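Side-chain contacts in catechol 1,2-dioxygenase (Burkholderia vietnamiensis, PDB 5TD3), which probably catalyses the intradiol ring cleavage of catechol by molecular oxygen, giving cis,cis-muconate: residues T36-A39 with R40-Q43; G230-P233 with A234-H237. All blocks are in the same frame, centred on the assembly; numbering follows the deposited sequence.

Contact 1. Residues T36-A39 with R40-Q43; sequences TGDA and RTQQ
Thr-36 meets Gln-42 through its backbone. Its O accepts a bond from Gln-42 NE2, 3.2 Å long and bent to 139° at the hydrogen. Thr-36 O is tilted from the Gln-42 amide plane. NE2 also donates to the backbone O of Leu-226 of the second subunit. The other amide atom, OE1, takes a bond from a water. Gln-42 gets this far back because its CG stands beside its own backbone N and the chain beyond runs extended, with chi2 at 164°. Its amide thus lies back along the incoming loop. Gly-37, with a positive phi, passes this amide, its CA 3.9 Å from Gln-42 NE2.

Asp-38 is the N-cap of helix 39-59, the first long helix of the catechol dioxygenase N-terminal region. Its OD2 accepts from two groups of one residue. Thr-41 OG1 donates to it at 2.7 Å, on the anti side of the carboxylate. Thr-41 N donates at 2.9 Å, from above the carboxylate plane. The two side chains cross at about a right angle. With CG anti to its backbone N (chi1 -179°), Asp-38 brings OD2 to the first turn. The carboxylate would probably gain from the positive helix end. OD1 reaches Arg-40 N through a water. Asp-38 O starts the helical bonding by accepting from Gln-42 N. Thr-41 OG1 is also bonded to Arg-225 of the second subunit, and its side chain touches a bound phosphatidylethanolamine.

Ala-39 O accepts from Gln-43 N, also at 2.9 Å. Beyond it, Arg-40 NH1 donates to Gln-43 OE1 at 2.9 Å. The oxygen lies in the guanidinium plane, but NH1 stands above the Gln-43 carbonyl plane. Arg-40 NE forms a salt bridge with Glu-65 of the second subunit.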
loop_
_atom_site.group_PDB
_atom_site.type_symbol
_atom_site.label_atom_id
_atom_site.label_comp_id
_atom_site.label_asym_id
_atom_site.label_seq_id
_atom_site.Cartn_x
_atom_site.Cartn_y
_atom_site.Cartn_z
ATOM N N THR A 36 -14.512 -20.189 5.035
ATOM C CA THR A 36 -13.236 -20.737 5.482
ATOM C C THR A 36 -12.005 -19.979 4.979
ATOM O O THR A 36 -10.920 -20.163 5.544
ATOM C CB THR A 36 -13.123 -22.207 5.064
ATOM O OG1 THR A 36 -12.897 -22.283 3.652
ATOM C CG2 THR A 36 -14.407 -22.969 5.409
ATOM N N GLY A 37 -12.128 -19.140 3.953
ATOM C CA GLY A 37 -11.007 -18.343 3.488
ATOM C C GLY A 37 -10.038 -19.106 2.592
ATOM O O GLY A 37 -10.122 -20.325 2.401
ATOM N N ASP A 38 -9.092 -18.350 2.026
ATOM C CA ASP A 38 -8.069 -18.882 1.131
ATOM C C ASP A 38 -6.804 -19.194 1.921
ATOM O O ASP A 38 -6.179 -18.288 2.498
ATOM C CB ASP A 38 -7.774 -17.899 0.002
ATOM C CG ASP A 38 -6.729 -18.411 -0.968
ATOM O OD1 ASP A 38 -7.011 -19.380 -1.696
ATOM O OD2 ASP A 38 -5.642 -17.818 -1.049
ATOM N N ALA A 39 -6.423 -20.475 1.935
ATOM C CA ALA A 39 -5.318 -20.916 2.779
ATOM C C ALA A 39 -4.016 -20.232 2.391
ATOM O O ALA A 39 -3.207 -19.876 3.259
ATOM C CB ALA A 39 -5.167 -22.433 2.690
ATOM N N ARG A 40 -3.789 -20.047 1.096
ATOM C CA ARG A 40 -2.541 -19.417 0.673
ATOM C C ARG A 40 -2.480 -17.958 1.103
ATOM O O ARG A 40 -1.422 -17.477 1.532
ATOM C CB ARG A 40 -2.372 -19.554 -0.834
ATOM C CG ARG A 40 -1.141 -18.864 -1.360
ATOM C CD ARG A 40 0.148 -19.403 -0.749
ATOM N NE ARG A 40 1.271 -18.942 -1.570
ATOM C CZ ARG A 40 2.547 -19.225 -1.344
ATOM N NH1 ARG A 40 2.888 -19.955 -0.288
ATOM N NH2 ARG A 40 3.479 -18.768 -2.186
ATOM N N THR A 41 -3.599 -17.232 0.991
ATOM C CA THR A 41 -3.623 -15.855 1.471
ATOM C C THR A 41 -3.416 -15.798 2.982
ATOM O O THR A 41 -2.685 -14.936 3.485
ATOM C CB THR A 41 -4.946 -15.188 1.089
ATOM O OG1 THR A 41 -5.107 -15.224 -0.333
ATOM C CG2 THR A 41 -4.959 -13.736 1.541
ATOM N N GLN A 42 -4.067 -16.694 3.725
ATOM C CA GLN A 42 -3.856 -16.740 5.172
ATOM C C GLN A 42 -2.395 -17.003 5.507
ATOM O O GLN A 42 -1.847 -16.410 6.441
ATOM C CB GLN A 42 -4.755 -17.808 5.796
ATOM C CG GLN A 42 -6.218 -17.470 5.655
ATOM C CD GLN A 42 -7.108 -18.656 5.902
ATOM O OE1 GLN A 42 -6.699 -19.817 5.729
ATOM N NE2 GLN A 42 -8.338 -18.380 6.322
ATOM N N GLN A 43 -1.754 -17.904 4.764
ATOM C CA GLN A 43 -0.352 -18.214 5.011
ATOM C C GLN A 43 0.533 -16.989 4.794
ATOM O O GLN A 43 1.391 -16.672 5.625
ATOM C CB GLN A 43 0.080 -19.373 4.107
ATOM C CG GLN A 43 1.551 -19.694 4.221
ATOM C CD GLN A 43 2.071 -20.544 3.077
ATOM O OE1 GLN A 43 1.394 -20.751 2.058
ATOM N NE2 GLN A 43 3.288 -21.056 3.245
HETATM O O HOH W 1 -8.033 -21.971 4.943
HETATM O O HOH W 2 -5.015 -21.675 -0.828
#

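Contact 2. Residues G230-P233 with A234-H237; sequences GNRP and AHVH. With ZN (zinc ion), chain C.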
loop_
_atom_site.group_PDB
_atom_site.type_symbol
_atom_site.label_atom_id
_atom_site.label_comp_id
_atom_site.label_asym_id
_atom_site.label_seq_id
_atom_site.Cartn_x
_atom_site.Cartn_y
_atom_site.Cartn_z
ATOM N N GLY A 230 14.832 9.151 -9.375
ATOM C CA GLY A 230 13.817 8.274 -9.933
ATOM C C GLY A 230 13.879 8.115 -11.435
ATOM O O GLY A 230 12.840 8.007 -12.101
ATOM N N ASN A 231 15.093 8.034 -11.974
ATOM C CA ASN A 231 15.303 8.053 -13.417
ATOM C C ASN A 231 15.755 6.699 -13.955
ATOM O O ASN A 231 16.433 5.925 -13.271
ATOM C CB ASN A 231 16.347 9.103 -13.790
ATOM C CG ASN A 231 15.907 10.501 -13.429
ATOM O OD1 ASN A 231 14.783 10.897 -13.723
ATOM N ND2 ASN A 231 16.781 11.247 -12.765
ATOM N N ARG A 232 15.385 6.434 -15.211
ATOM C CA ARG A 232 15.858 5.288 -15.969
ATOM C C ARG A 232 16.683 5.757 -17.161
ATOM O O ARG A 232 16.381 6.801 -17.747
ATOM C CB ARG A 232 14.693 4.446 -16.500
ATOM C CG ARG A 232 13.690 4.042 -15.445
ATOM C CD ARG A 232 12.954 2.786 -15.832
ATOM N NE ARG A 232 13.845 1.646 -15.884
ATOM C CZ ARG A 232 13.599 0.546 -16.574
ATOM N NH1 ARG A 232 12.477 0.434 -17.277
ATOM N NH2 ARG A 232 14.473 -0.440 -16.554
ATOM N N PRO A 233 17.704 4.999 -17.560
ATOM C CA PRO A 233 18.374 5.278 -18.833
ATOM C C PRO A 233 17.426 4.986 -19.990
ATOM O O PRO A 233 16.415 4.294 -19.833
ATOM C CB PRO A 233 19.560 4.306 -18.827
ATOM C CG PRO A 233 19.045 3.132 -17.999
ATOM C CD PRO A 233 18.239 3.784 -16.909
ATOM N N ALA A 234 17.753 5.529 -21.163
ATOM C CA ALA A 234 16.958 5.216 -22.346
ATOM C C ALA A 234 17.007 3.718 -22.627
ATOM O O ALA A 234 18.061 3.081 -22.514
ATOM C CB ALA A 234 17.454 6.000 -23.564
ATOM N N HIS A 235 15.864 3.153 -23.011
ATOM C CA HIS A 235 15.763 1.710 -23.189
ATOM C C HIS A 235 14.574 1.411 -24.090
ATOM O O HIS A 235 13.746 2.276 -24.379
ATOM C CB HIS A 235 15.592 1.006 -21.843
ATOM C CG HIS A 235 14.380 1.474 -21.102
ATOM N ND1 HIS A 235 14.356 2.653 -20.390
ATOM C CD2 HIS A 235 13.134 0.948 -20.998
ATOM C CE1 HIS A 235 13.154 2.826 -19.867
ATOM N NE2 HIS A 235 12.397 1.803 -20.219
ATOM N N VAL A 236 14.493 0.159 -24.517
ATOM C CA VAL A 236 13.411 -0.332 -25.357
ATOM C C VAL A 236 12.958 -1.650 -24.763
ATOM O O VAL A 236 13.799 -2.491 -24.430
ATOM C CB VAL A 236 13.857 -0.539 -26.816
ATOM C CG1 VAL A 236 12.712 -1.099 -27.636
ATOM C CG2 VAL A 236 14.352 0.774 -27.431
ATOM N N HIS A 237 11.641 -1.823 -24.609
ATOM C CA HIS A 237 11.067 -3.055 -24.070
ATOM C C HIS A 237 10.725 -4.035 -25.181
ATOM O O HIS A 237 10.315 -3.637 -26.278
ATOM C CB HIS A 237 9.767 -2.804 -23.297
ATOM C CG HIS A 237 9.907 -1.909 -22.107
ATOM N ND1 HIS A 237 10.127 -2.394 -20.837
ATOM C CD2 HIS A 237 9.791 -0.564 -21.982
ATOM C CE1 HIS A 237 10.190 -1.383 -19.984
ATOM N NE2 HIS A 237 9.979 -0.261 -20.653
HETATM ZN ZN ZN C . 10.338 1.572 -20.090
#
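His-235 ND1 donates to Pro-233 O in a short, straight bond of 2.7 Å, 171° at the hydrogen. The oxygen lies in the ring plane. The bond fixes the ring's rotation and leaves NE2 to bind the zinc ion at 2.1 Å. The first torsion, chi1 59°, sets CG between the backbone N and the carbonyl carbon, which turns the ring back over the preceding loop. His-237 NE2 is the second ligand, and Tyr-175 OH is the third. Strand 235-241 thus supplies both histidines, two residues apart. The His-237 ring is stacked with Trp-167.

Arg-232 covers one face of the His-235 ring, its CZ 4.0 Å from NE2 and offset toward the rim. The planes are 44° apart, and Arg-232 NH1 makes no hydrogen bond to NE2 at 3.2 Å. The guanidinium edge faces His-237 CE1. Arg-232 NH2 is held by a salt bridge to Asp-263.

Intradiol dioxygenases normally hold ferric iron on histidines and tyrosines, so zinc here probably occupies the iron site. With ND1 committed to Pro-233 O, NE2 is the His-235 nitrogen that faces the metal.

From the N terminus, the chain passes helix 17-26 and a loop before reaching contact 1. There the loop end 36-39 is joined to the first turn of helix 39-59, at the interface with the second subunit. The chain then runs through the other N-terminal helices into the dioxygenase region. Contact 2 follows helix 218-226 and joins loop 230-233 to the start of strand 235-241, in the buried metal site. Each contact is local: contact 1 at the start of a helix, contact 2 along extended chain entering a strand. They lie in series, neither nesting nor crossing. The centres of contacts 1 and 2 are about 38 Å apart. Contact 1 belongs to the lipid-binding helical part, contact 2 to the beta-sheet part.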